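Local coordinates for protein glucose-6-phosphate isomerase (Plasmodium falciparum, PDB 3QKI) that probably catalyses the reversible isomerisation of alpha-D-glucose 6-phosphate to beta-D-fructose 6-phosphate, the second step of glycolysis, at residues F61-M66 / F523-L528; N206-N211 / S451-K456; L379-N384 / V443-F448; E467-F472 / L515-E520. One frame throughout, in Å; residues are numbered along the deposited sequence. Where two conformers were deposited one is given.

Interaction 1 of 4, residues F61-M66 / F523-L528; sequences FKNFYM and FYTCGL
Leu-528 is the close-packed, buried part of this contact: its two methyls are taken up by four residues of 61-66. CD1 sits 3.4 Å from OD1 of Asn-63, lies near CB of Lys-62, and meets the ring of Phe-64 at its edge, near the ring plane, 4.2 Å from CD1 of that phenylalanine. The other methyl, CD2, reaches CE1 of Phe-61 at 4.1 Å. Beside this apolar patch OG1 of Thr-525 approaches OD1 of Asn-63 to 2.7 Å, a doubtful bond because both side chains were modelled in two conformers.

Residues 61-64 form the bend of a beta-hairpin. Strand 58-61 turns through Lys-62 and Asn-63, whose backbone angles fit a type II' turn, into strand 64-70, and the bend lies against the first turns of helix 523-543.

Where Leu-528, Thr-525 and Phe-64 are buried, the other side faces solvent: Tyr-524 and Asn-63 are partly exposed and Lys-62 exposed. A chi1 of 178°, anti to the backbone N, swings the Tyr-524 ring out to Lys-62 and Asn-63, and Asn-63 ND2 meets its edge 3.6 Å from CE1, amide and ring planes 56° apart. Lys-62 crosses the tyrosine at about a right angle, its CG over the centre of the Phe-61 ring. The hydroxyl is hydrogen-bonded to Asp-342; the lysine lies against it with CD and CE, NZ staying 4.1 Å from Tyr-524 OH.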
# COMPACT_ATOMS: atom_id res chain seq x y z
N PHE A 61 -20.29 -0.53 -20.63
CA PHE A 61 -21.22 -1.39 -19.90
C PHE A 61 -21.84 -0.58 -18.81
O PHE A 61 -21.14 -0.14 -17.89
CB PHE A 61 -20.63 -2.71 -19.35
CG PHE A 61 -21.66 -3.58 -18.66
CD1 PHE A 61 -21.53 -3.92 -17.32
CD2 PHE A 61 -22.79 -4.02 -19.34
CE1 PHE A 61 -22.48 -4.71 -16.68
CE2 PHE A 61 -23.75 -4.81 -18.69
CZ PHE A 61 -23.60 -5.14 -17.37
N LYS A 62 -23.15 -0.35 -18.93
CA LYS A 62 -23.94 0.45 -18.00
C LYS A 62 -23.38 1.89 -17.92
O LYS A 62 -23.31 2.60 -18.93
CB LYS A 62 -24.07 -0.22 -16.59
CG LYS A 62 -24.65 -1.64 -16.60
CD LYS A 62 -26.17 -1.66 -16.49
CE LYS A 62 -26.67 -3.08 -16.51
NZ LYS A 62 -28.15 -3.13 -16.67
N ASN A 63 -22.94 2.26 -16.71
CA ASN A 63 -22.44 3.59 -16.37
C ASN A 63 -20.90 3.73 -16.45
O ASN A 63 -20.31 4.53 -15.71
CB ASN A 63 -23.01 4.00 -15.00
CG ASN A 63 -23.20 2.88 -14.00
OD1 ASN A 63 -22.35 2.64 -13.15
ND2 ASN A 63 -24.33 2.19 -14.08
N PHE A 64 -20.24 2.97 -17.36
CA PHE A 64 -18.79 3.04 -17.50
C PHE A 64 -18.20 2.65 -18.83
O PHE A 64 -18.78 1.84 -19.56
CB PHE A 64 -18.07 2.31 -16.35
CG PHE A 64 -17.81 0.83 -16.49
CD1 PHE A 64 -18.71 -0.10 -15.98
CD2 PHE A 64 -16.61 0.36 -17.02
CE1 PHE A 64 -18.45 -1.47 -16.08
CE2 PHE A 64 -16.36 -1.01 -17.11
CZ PHE A 64 -17.27 -1.91 -16.63
N TYR A 65 -17.01 3.19 -19.11
CA TYR A 65 -16.19 2.89 -20.27
C TYR A 65 -14.90 2.19 -19.82
O TYR A 65 -14.29 2.57 -18.81
CB TYR A 65 -15.78 4.20 -21.00
CG TYR A 65 -16.83 4.86 -21.88
CD1 TYR A 65 -16.49 5.41 -23.11
CD2 TYR A 65 -18.14 5.05 -21.43
CE1 TYR A 65 -17.43 6.07 -23.90
CE2 TYR A 65 -19.10 5.66 -22.24
CZ TYR A 65 -18.74 6.17 -23.47
OH TYR A 65 -19.68 6.82 -24.24
N MET A 66 -14.49 1.17 -20.56
CA MET A 66 -13.19 0.55 -20.36
C MET A 66 -12.42 0.83 -21.65
O MET A 66 -12.90 0.49 -22.74
CB MET A 66 -13.23 -0.95 -20.09
CG MET A 66 -11.84 -1.52 -19.88
SD MET A 66 -11.73 -3.25 -19.45
CE MET A 66 -12.29 -4.01 -21.09
N PHE A 523 -23.41 3.11 -4.69
CA PHE A 523 -23.42 1.71 -4.23
C PHE A 523 -23.45 0.69 -5.37
O PHE A 523 -22.71 -0.29 -5.34
CB PHE A 523 -24.54 1.47 -3.21
CG PHE A 523 -24.23 2.08 -1.86
CD1 PHE A 523 -23.52 1.37 -0.91
CD2 PHE A 523 -24.66 3.37 -1.55
CE1 PHE A 523 -23.20 1.95 0.33
CE2 PHE A 523 -24.36 3.94 -0.30
CZ PHE A 523 -23.63 3.23 0.63
N TYR A 524 -24.29 0.94 -6.39
CA TYR A 524 -24.43 0.07 -7.54
C TYR A 524 -23.09 -0.04 -8.31
O TYR A 524 -22.65 -1.15 -8.61
CB TYR A 524 -25.56 0.60 -8.44
CG TYR A 524 -25.75 -0.21 -9.70
CD1 TYR A 524 -25.14 0.16 -10.89
CD2 TYR A 524 -26.54 -1.36 -9.70
CE1 TYR A 524 -25.33 -0.57 -12.06
CE2 TYR A 524 -26.71 -2.12 -10.86
CZ TYR A 524 -26.08 -1.73 -12.03
OH TYR A 524 -26.20 -2.48 -13.17
N THR A 525 -22.48 1.11 -8.64
CA THR A 525 -21.21 1.18 -9.35
C THR A 525 -20.07 0.51 -8.55
O THR A 525 -19.18 -0.09 -9.14
CB THR A 525 -20.94 2.63 -9.76
OG1 THR A 525 -22.03 3.11 -10.56
CG2 THR A 525 -19.66 2.80 -10.51
N CYS A 526 -20.09 0.64 -7.20
CA CYS A 526 -19.04 0.01 -6.38
C CYS A 526 -19.16 -1.53 -6.51
O CYS A 526 -18.14 -2.22 -6.50
CB CYS A 526 -19.13 0.47 -4.93
SG CYS A 526 -17.63 0.15 -3.96
N GLY A 527 -20.38 -2.02 -6.68
CA GLY A 527 -20.68 -3.43 -6.91
C GLY A 527 -20.16 -3.85 -8.28
O GLY A 527 -19.51 -4.90 -8.40
N LEU A 528 -20.39 -3.01 -9.33
CA LEU A 528 -19.86 -3.27 -10.67
C LEU A 528 -18.32 -3.41 -10.61
O LEU A 528 -17.78 -4.33 -11.22
CB LEU A 528 -20.19 -2.12 -11.64
CG LEU A 528 -21.62 -1.92 -12.10
CD1 LEU A 528 -21.68 -0.70 -13.00
CD2 LEU A 528 -22.16 -3.16 -12.86

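Interaction 2 of 4, residues N206-N211 / S451-K456; sequences NNFNNN and SHFPIK
Asn-206 uses its side-chain amide like a piece of backbone, taking both the N-H and the carbonyl of Lys-456. The two loops joined here belong to different alpha/beta units: 206-211 lies between helix 179-197 and strand 219-223 of the parallel sheet, and 451-456 follows strand 443-448 of the mixed sheet. OD1 of Asn-206 accepts from Lys-456 N at 2.9 Å, in the carbonyl plane and on a lone pair. ND2 donates a hydrogen bond to Lys-456 O, also 2.9 Å away, but comes in from above that carbonyl's plane, 45° out of it. A third bond, from Asn-206 N to Pro-454 O, holds the backbone of the asparagine to the same strip.

Further on, Asn-207 centres an inverse gamma turn and begins a type I turn. Its carbonyl oxygen lies at the edge of the Phe-453 ring, 3.3 Å from CE1. That ring then presents its edge to the face of Phe-208 in a T-shaped pair, planes at 80° and centroids 5.5 Å apart. Leu-270 of the second subunit packs on Phe-208.

A water accepts from Asn-207 N and donates to Asn-207 OD1 and to Pro-454 O, its oxygen lying over the centre of the Phe-453 ring.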
# COMPACT_ATOMS: atom_id res chain seq x y z
N ASN A 206 -18.91 22.92 -2.69
CA ASN A 206 -18.45 23.50 -1.45
C ASN A 206 -19.36 23.23 -0.25
O ASN A 206 -19.68 24.15 0.50
CB ASN A 206 -18.16 25.04 -1.65
CG ASN A 206 -17.34 25.37 -2.88
OD1 ASN A 206 -16.69 24.51 -3.48
ND2 ASN A 206 -17.31 26.63 -3.28
N ASN A 207 -19.72 21.95 -0.04
CA ASN A 207 -20.59 21.55 1.06
C ASN A 207 -19.87 21.50 2.41
O ASN A 207 -19.99 20.52 3.15
CB ASN A 207 -21.33 20.26 0.72
CG ASN A 207 -22.04 20.32 -0.61
OD1 ASN A 207 -21.56 19.79 -1.62
ND2 ASN A 207 -23.15 21.01 -0.66
N PHE A 208 -19.16 22.58 2.76
CA PHE A 208 -18.39 22.66 4.00
C PHE A 208 -19.20 22.63 5.29
O PHE A 208 -18.64 22.35 6.34
CB PHE A 208 -17.43 23.86 3.98
CG PHE A 208 -16.38 23.79 2.90
CD1 PHE A 208 -15.29 22.95 3.03
CD2 PHE A 208 -16.47 24.59 1.77
CE1 PHE A 208 -14.32 22.89 2.04
CE2 PHE A 208 -15.48 24.54 0.79
CZ PHE A 208 -14.42 23.68 0.93
N ASN A 209 -20.51 22.91 5.21
CA ASN A 209 -21.37 22.88 6.39
C ASN A 209 -21.98 21.49 6.65
O ASN A 209 -22.82 21.36 7.55
CB ASN A 209 -22.44 23.96 6.32
CG ASN A 209 -21.93 25.35 6.62
OD1 ASN A 209 -20.91 25.55 7.32
ND2 ASN A 209 -22.64 26.34 6.08
N ASN A 210 -21.56 20.46 5.88
CA ASN A 210 -22.02 19.08 6.08
C ASN A 210 -21.75 18.66 7.51
O ASN A 210 -20.69 18.98 8.07
CB ASN A 210 -21.31 18.11 5.13
CG ASN A 210 -21.91 18.04 3.74
OD1 ASN A 210 -22.86 18.74 3.39
ND2 ASN A 210 -21.36 17.17 2.92
N ASN A 211 -22.72 17.98 8.10
CA ASN A 211 -22.64 17.51 9.48
C ASN A 211 -22.26 16.03 9.50
O ASN A 211 -22.86 15.22 8.78
CB ASN A 211 -23.99 17.73 10.18
CG ASN A 211 -23.87 17.64 11.68
OD1 ASN A 211 -23.67 16.56 12.25
ND2 ASN A 211 -23.95 18.78 12.34
N SER A 451 -17.37 13.92 -8.21
CA SER A 451 -16.75 13.81 -6.89
C SER A 451 -17.80 13.43 -5.82
O SER A 451 -18.99 13.64 -6.03
CB SER A 451 -16.16 15.17 -6.51
OG SER A 451 -15.50 15.08 -5.25
N HIS A 452 -17.34 12.95 -4.65
CA HIS A 452 -18.23 12.76 -3.49
C HIS A 452 -18.29 14.09 -2.71
O HIS A 452 -19.11 14.25 -1.82
CB HIS A 452 -17.70 11.64 -2.55
CG HIS A 452 -17.99 10.24 -3.02
ND1 HIS A 452 -17.38 9.15 -2.42
CD2 HIS A 452 -18.80 9.79 -4.01
CE1 HIS A 452 -17.84 8.08 -3.06
NE2 HIS A 452 -18.69 8.42 -4.03
N PHE A 453 -17.35 15.03 -2.98
CA PHE A 453 -17.28 16.33 -2.30
C PHE A 453 -16.83 17.41 -3.30
O PHE A 453 -15.70 17.87 -3.23
CB PHE A 453 -16.36 16.25 -1.07
CG PHE A 453 -16.51 17.40 -0.10
CD1 PHE A 453 -17.63 17.49 0.72
CD2 PHE A 453 -15.53 18.38 0.01
CE1 PHE A 453 -17.77 18.55 1.63
CE2 PHE A 453 -15.66 19.44 0.92
CZ PHE A 453 -16.79 19.52 1.71
N PRO A 454 -17.68 17.80 -4.28
CA PRO A 454 -17.23 18.78 -5.29
C PRO A 454 -16.88 20.14 -4.69
O PRO A 454 -17.56 20.66 -3.80
CB PRO A 454 -18.41 18.86 -6.27
CG PRO A 454 -19.56 18.33 -5.56
CD PRO A 454 -19.08 17.37 -4.54
N ILE A 455 -15.76 20.65 -5.11
CA ILE A 455 -15.23 21.95 -4.72
C ILE A 455 -14.95 22.73 -5.98
O ILE A 455 -14.32 22.22 -6.90
CB ILE A 455 -13.97 21.85 -3.81
CG1 ILE A 455 -14.30 21.17 -2.45
CG2 ILE A 455 -13.36 23.24 -3.60
CD1 ILE A 455 -13.10 20.89 -1.59
N LYS A 456 -15.34 24.01 -5.96
CA LYS A 456 -15.08 24.95 -7.04
C LYS A 456 -15.22 26.37 -6.53
O LYS A 456 -16.27 26.75 -5.98
CB LYS A 456 -16.03 24.70 -8.22
CG LYS A 456 -15.81 25.62 -9.42
CD LYS A 456 -16.27 24.99 -10.73
CE LYS A 456 -17.78 24.87 -10.88
NZ LYS A 456 -18.30 23.57 -10.37
O HOH W 1 -18.52 19.65 -1.50

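Interaction 3 of 4, residues L379-N384 / V443-F448; sequences LPYFQN and VELIGF
Leu-379 and Leu-445 pair as parallel strands in the mixed sheet, strand 375-380 against strand 443-448, with Pro-380 and Ile-446 as the next bridge pair. The backbone bonds come first. Leu-379 N donates to Glu-444 O at 2.9 Å, and Tyr-381 N to Ile-446 O at 2.6 Å, running nearly along the C=O axis. Between them Ile-446 N makes a weak bond to Leu-379 O. Alpha C-H groups of Leu-445 and Pro-380 add contacts to the carbonyl oxygens of Leu-379 and Ile-446.

Apolar contacts follow. CD1 of Leu-379 touches CG1 of Val-443 at 3.7 Å, while CD2 of Leu-445 lies against Leu-379 and reaches CE1 of Tyr-381. Tyr-381 OH is hydrogen-bonded to Gln-428 and Tyr-432; the Tyr-381 side chain lies about 8 Å from that of His-429 in the beta-D-fructose 6-phosphate site, empty in this chain.

The aromatic pair comes last, where the strands part. Phe-448 turns its edge to the face of Phe-382, planes at 58°, with CD1 3.4 Å above that ring and offset toward its rim. Here a water replaces the direct bond, donating to Tyr-381 O at 2.6 Å and accepting from Phe-448 N at 2.9 Å.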
# COMPACT_ATOMS: atom_id res chain seq x y z
N LEU A 379 -4.29 2.04 -9.78
CA LEU A 379 -4.24 3.48 -9.52
C LEU A 379 -5.58 4.21 -9.68
O LEU A 379 -5.85 4.80 -10.72
CB LEU A 379 -3.14 4.12 -10.38
CG LEU A 379 -1.79 3.41 -10.42
CD1 LEU A 379 -0.94 3.96 -11.54
CD2 LEU A 379 -1.06 3.50 -9.04
N PRO A 380 -6.44 4.15 -8.65
CA PRO A 380 -7.72 4.87 -8.74
C PRO A 380 -7.50 6.37 -8.50
O PRO A 380 -6.88 6.75 -7.51
CB PRO A 380 -8.57 4.23 -7.64
CG PRO A 380 -7.58 3.72 -6.63
CD PRO A 380 -6.29 3.47 -7.34
N TYR A 381 -8.00 7.23 -9.40
CA TYR A 381 -7.89 8.69 -9.24
C TYR A 381 -9.12 9.14 -8.42
O TYR A 381 -10.04 9.79 -8.91
CB TYR A 381 -7.76 9.39 -10.61
CG TYR A 381 -6.31 9.46 -11.03
CD1 TYR A 381 -5.60 8.29 -11.32
CD2 TYR A 381 -5.62 10.66 -11.02
CE1 TYR A 381 -4.24 8.33 -11.61
CE2 TYR A 381 -4.25 10.72 -11.32
CZ TYR A 381 -3.56 9.54 -11.59
OH TYR A 381 -2.21 9.58 -11.87
N PHE A 382 -9.13 8.70 -7.14
CA PHE A 382 -10.24 8.88 -6.22
C PHE A 382 -9.75 8.48 -4.84
O PHE A 382 -9.58 7.29 -4.56
CB PHE A 382 -11.45 8.00 -6.65
CG PHE A 382 -12.82 8.57 -6.34
CD1 PHE A 382 -13.33 9.64 -7.07
CD2 PHE A 382 -13.59 8.04 -5.31
CE1 PHE A 382 -14.62 10.14 -6.80
CE2 PHE A 382 -14.88 8.55 -5.03
CZ PHE A 382 -15.39 9.59 -5.79
N GLN A 383 -9.50 9.47 -3.97
CA GLN A 383 -9.02 9.20 -2.61
C GLN A 383 -9.92 8.23 -1.80
O GLN A 383 -9.38 7.48 -0.98
CB GLN A 383 -8.73 10.51 -1.86
CG GLN A 383 -8.01 10.33 -0.52
CD GLN A 383 -6.61 9.75 -0.63
OE1 GLN A 383 -6.00 9.71 -1.69
NE2 GLN A 383 -6.10 9.25 0.46
N ASN A 384 -11.26 8.21 -2.04
CA ASN A 384 -12.13 7.28 -1.31
C ASN A 384 -11.87 5.82 -1.65
O ASN A 384 -12.21 4.96 -0.87
CB ASN A 384 -13.61 7.71 -1.34
CG ASN A 384 -13.81 9.06 -0.67
OD1 ASN A 384 -13.02 9.47 0.17
ND2 ASN A 384 -14.82 9.79 -1.06
N VAL A 443 -0.38 -0.22 -16.01
CA VAL A 443 -1.22 0.46 -15.02
C VAL A 443 -2.70 0.28 -15.34
O VAL A 443 -3.09 0.14 -16.51
CB VAL A 443 -0.84 1.96 -14.80
CG1 VAL A 443 0.61 2.15 -14.39
CG2 VAL A 443 -1.16 2.84 -16.01
N GLU A 444 -3.53 0.31 -14.29
CA GLU A 444 -4.98 0.26 -14.42
C GLU A 444 -5.47 1.50 -13.66
O GLU A 444 -5.30 1.60 -12.45
CB GLU A 444 -5.54 -1.06 -13.85
CG GLU A 444 -5.15 -2.25 -14.71
CD GLU A 444 -5.51 -3.65 -14.23
OE1 GLU A 444 -6.47 -3.78 -13.43
OE2 GLU A 444 -4.87 -4.61 -14.70
N LEU A 445 -5.94 2.50 -14.43
CA LEU A 445 -6.42 3.79 -13.93
C LEU A 445 -7.94 3.76 -13.86
O LEU A 445 -8.60 3.30 -14.80
CB LEU A 445 -5.95 4.96 -14.80
CG LEU A 445 -4.43 5.05 -15.17
CD1 LEU A 445 -4.14 6.32 -15.93
CD2 LEU A 445 -3.57 5.05 -13.96
N ILE A 446 -8.48 4.17 -12.69
CA ILE A 446 -9.92 4.18 -12.41
C ILE A 446 -10.30 5.60 -12.05
O ILE A 446 -9.66 6.22 -11.20
CB ILE A 446 -10.29 3.14 -11.30
CG1 ILE A 446 -9.88 1.72 -11.75
CG2 ILE A 446 -11.80 3.19 -10.99
CD1 ILE A 446 -9.55 0.75 -10.64
N GLY A 447 -11.28 6.15 -12.78
CA GLY A 447 -11.71 7.52 -12.57
C GLY A 447 -13.21 7.66 -12.66
O GLY A 447 -13.88 6.76 -13.20
N PHE A 448 -13.73 8.77 -12.11
CA PHE A 448 -15.16 9.09 -12.08
C PHE A 448 -15.43 10.46 -12.64
O PHE A 448 -14.56 11.34 -12.57
CB PHE A 448 -15.71 8.95 -10.66
CG PHE A 448 -15.47 7.57 -10.09
CD1 PHE A 448 -14.28 7.28 -9.41
CD2 PHE A 448 -16.38 6.55 -10.29
CE1 PHE A 448 -14.02 5.99 -8.96
CE2 PHE A 448 -16.10 5.25 -9.84
CZ PHE A 448 -14.93 4.99 -9.16
O HOH W 2 -12.16 10.40 -10.30

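Interaction 4 of 4, residues E467-F472 / L515-E520; sequences ELMTNF and LLLFDE
Phe-472 reaches from helix 464-481 down to strand 513-518, and its ring does most of the touching. CB points toward the strand, and with CG anti to the backbone N (chi1 174°) the ring continues in that direction. CE2 meets CD2 of Leu-515 at 4.0 Å. CE1 faces the same methyl and also the carbonyl oxygen of Leu-516, besides coming near the backbone N of Gly-447 on the neighbouring strand. At the tip, CZ lies 3.7 Å from Leu-515 CD2, 3.7 Å from Leu-516 O and 4.4 Å from Leu-517 CB. The methyl of Leu-515 stands over the ring face in a CH-pi contact, CD2 being 4.0 Å from the centroid and 22° off the normal.

One turn earlier Met-469, its chain bent at both chi2 and chi3, brings CE to 3.8 Å from CD1 of Leu-517. Tyr-594 of the second subunit packs on this methionine. Leu-516 points to the other side of the sheet, where Leu-532 and Tyr-533 of helix 523-543 meet it. The contact also buries the Phe-472 carbonyl oxygen, which has no partner in the model.

The axes of 467-472 and 515-518 run at 148° and come within 11.9 Å: the helix-on-sheet layer of a beta-alpha-beta crossover, leading from strand 443-448 through helix 464-481, and then helix 485-495, to the parallel neighbouring strand 513-518.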
# COMPACT_ATOMS: atom_id res chain seq x y z
N GLU A 467 -9.28 19.28 -11.86
CA GLU A 467 -7.82 19.33 -11.70
C GLU A 467 -7.25 17.90 -11.51
O GLU A 467 -6.28 17.55 -12.17
CB GLU A 467 -7.39 20.28 -10.55
CG GLU A 467 -5.88 20.35 -10.34
CD GLU A 467 -5.07 20.92 -11.49
OE1 GLU A 467 -5.62 21.74 -12.26
OE2 GLU A 467 -3.87 20.58 -11.62
N LEU A 468 -7.88 17.09 -10.64
CA LEU A 468 -7.51 15.68 -10.40
C LEU A 468 -7.55 14.91 -11.73
O LEU A 468 -6.62 14.16 -12.06
CB LEU A 468 -8.50 15.07 -9.40
CG LEU A 468 -8.47 13.54 -9.20
CD1 LEU A 468 -7.20 13.10 -8.45
CD2 LEU A 468 -9.73 13.07 -8.48
N MET A 469 -8.64 15.13 -12.50
CA MET A 469 -8.90 14.42 -13.75
C MET A 469 -8.03 14.79 -14.94
O MET A 469 -7.85 13.96 -15.82
CB MET A 469 -10.42 14.34 -14.05
CG MET A 469 -11.20 13.49 -13.01
SD MET A 469 -10.62 11.76 -12.92
CE MET A 469 -11.54 11.04 -14.34
N THR A 470 -7.40 15.97 -14.92
CA THR A 470 -6.45 16.32 -15.99
C THR A 470 -5.30 15.28 -16.01
O THR A 470 -4.81 14.92 -17.07
CB THR A 470 -5.87 17.74 -15.80
OG1 THR A 470 -5.06 17.81 -14.62
CG2 THR A 470 -6.92 18.81 -15.82
N ASN A 471 -4.93 14.78 -14.81
CA ASN A 471 -3.87 13.79 -14.60
C ASN A 471 -4.27 12.41 -15.03
O ASN A 471 -3.44 11.67 -15.56
CB ASN A 471 -3.43 13.78 -13.14
CG ASN A 471 -2.93 15.10 -12.67
OD1 ASN A 471 -1.78 15.45 -12.89
ND2 ASN A 471 -3.78 15.86 -12.03
N PHE A 472 -5.54 12.05 -14.86
CA PHE A 472 -6.06 10.74 -15.25
C PHE A 472 -5.84 10.57 -16.76
O PHE A 472 -5.28 9.56 -17.16
CB PHE A 472 -7.57 10.65 -14.89
CG PHE A 472 -8.32 9.42 -15.34
CD1 PHE A 472 -8.26 8.24 -14.60
CD2 PHE A 472 -9.12 9.45 -16.48
CE1 PHE A 472 -8.96 7.10 -15.00
CE2 PHE A 472 -9.83 8.30 -16.88
CZ PHE A 472 -9.74 7.13 -16.14
N LEU A 515 -7.84 2.26 -18.96
CA LEU A 515 -8.63 3.31 -18.32
C LEU A 515 -10.04 2.80 -18.05
O LEU A 515 -10.69 2.26 -18.95
CB LEU A 515 -8.71 4.59 -19.16
CG LEU A 515 -7.42 5.36 -19.44
CD1 LEU A 515 -7.72 6.56 -20.32
CD2 LEU A 515 -6.84 5.92 -18.18
N LEU A 516 -10.50 2.96 -16.81
CA LEU A 516 -11.87 2.63 -16.39
C LEU A 516 -12.50 3.94 -15.94
O LEU A 516 -12.04 4.53 -14.96
CB LEU A 516 -11.89 1.58 -15.25
CG LEU A 516 -11.46 0.17 -15.60
CD1 LEU A 516 -11.21 -0.66 -14.33
CD2 LEU A 516 -12.52 -0.55 -16.44
N LEU A 517 -13.51 4.42 -16.70
CA LEU A 517 -14.17 5.69 -16.38
C LEU A 517 -15.64 5.48 -16.10
O LEU A 517 -16.38 5.13 -17.01
CB LEU A 517 -13.92 6.78 -17.47
CG LEU A 517 -14.60 8.16 -17.29
CD1 LEU A 517 -14.21 8.82 -15.95
CD2 LEU A 517 -14.23 9.10 -18.43
N PHE A 518 -16.06 5.72 -14.84
CA PHE A 518 -17.45 5.55 -14.41
C PHE A 518 -18.10 6.91 -14.29
O PHE A 518 -17.41 7.91 -14.17
CB PHE A 518 -17.49 4.86 -13.03
CG PHE A 518 -16.97 3.44 -12.94
CD1 PHE A 518 -17.85 2.36 -12.95
CD2 PHE A 518 -15.61 3.18 -12.80
CE1 PHE A 518 -17.37 1.05 -12.86
CE2 PHE A 518 -15.14 1.88 -12.69
CZ PHE A 518 -16.02 0.81 -12.71
N ASP A 519 -19.44 6.98 -14.28
CA ASP A 519 -20.04 8.29 -14.10
C ASP A 519 -19.94 8.75 -12.63
O ASP A 519 -19.53 9.88 -12.34
CB ASP A 519 -21.49 8.32 -14.63
CG ASP A 519 -22.50 7.45 -13.90
OD1 ASP A 519 -22.07 6.49 -13.20
OD2 ASP A 519 -23.72 7.73 -14.02
N GLU A 520 -20.25 7.86 -11.70
CA GLU A 520 -20.26 8.21 -10.28
C GLU A 520 -19.89 6.96 -9.48
O GLU A 520 -20.19 5.85 -9.91
CB GLU A 520 -21.73 8.62 -9.96
CG GLU A 520 -22.01 9.11 -8.56
CD GLU A 520 -23.42 9.65 -8.37
OE1 GLU A 520 -24.34 9.18 -9.07
OE2 GLU A 520 -23.59 10.55 -7.51

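In the fold
Interactions 1, 3 and 4 reach the six-stranded mixed sheet, in which strands 64-70, 513-518, 443-448 and 375-380 are successive neighbours. Interactions 3 and 4 are closest, with centres 7 Å apart; the centre of interaction 1 is 14 Å from that of interaction 4, its strand 64-70 flanking 513-518 on the side away from 443-448. Interaction 2, whose centre is 20 Å from that of interaction 3, ties in a loop leading to the parallel sheet, and His-452 connects it to Phe-382 and Asn-384. Along the chain, interaction 1 encloses the others, and interaction 2 encloses interaction 3, before interaction 4. The N-terminal hairpin thus joins a sheet of late-chain strands, and every contact touches the second subunit.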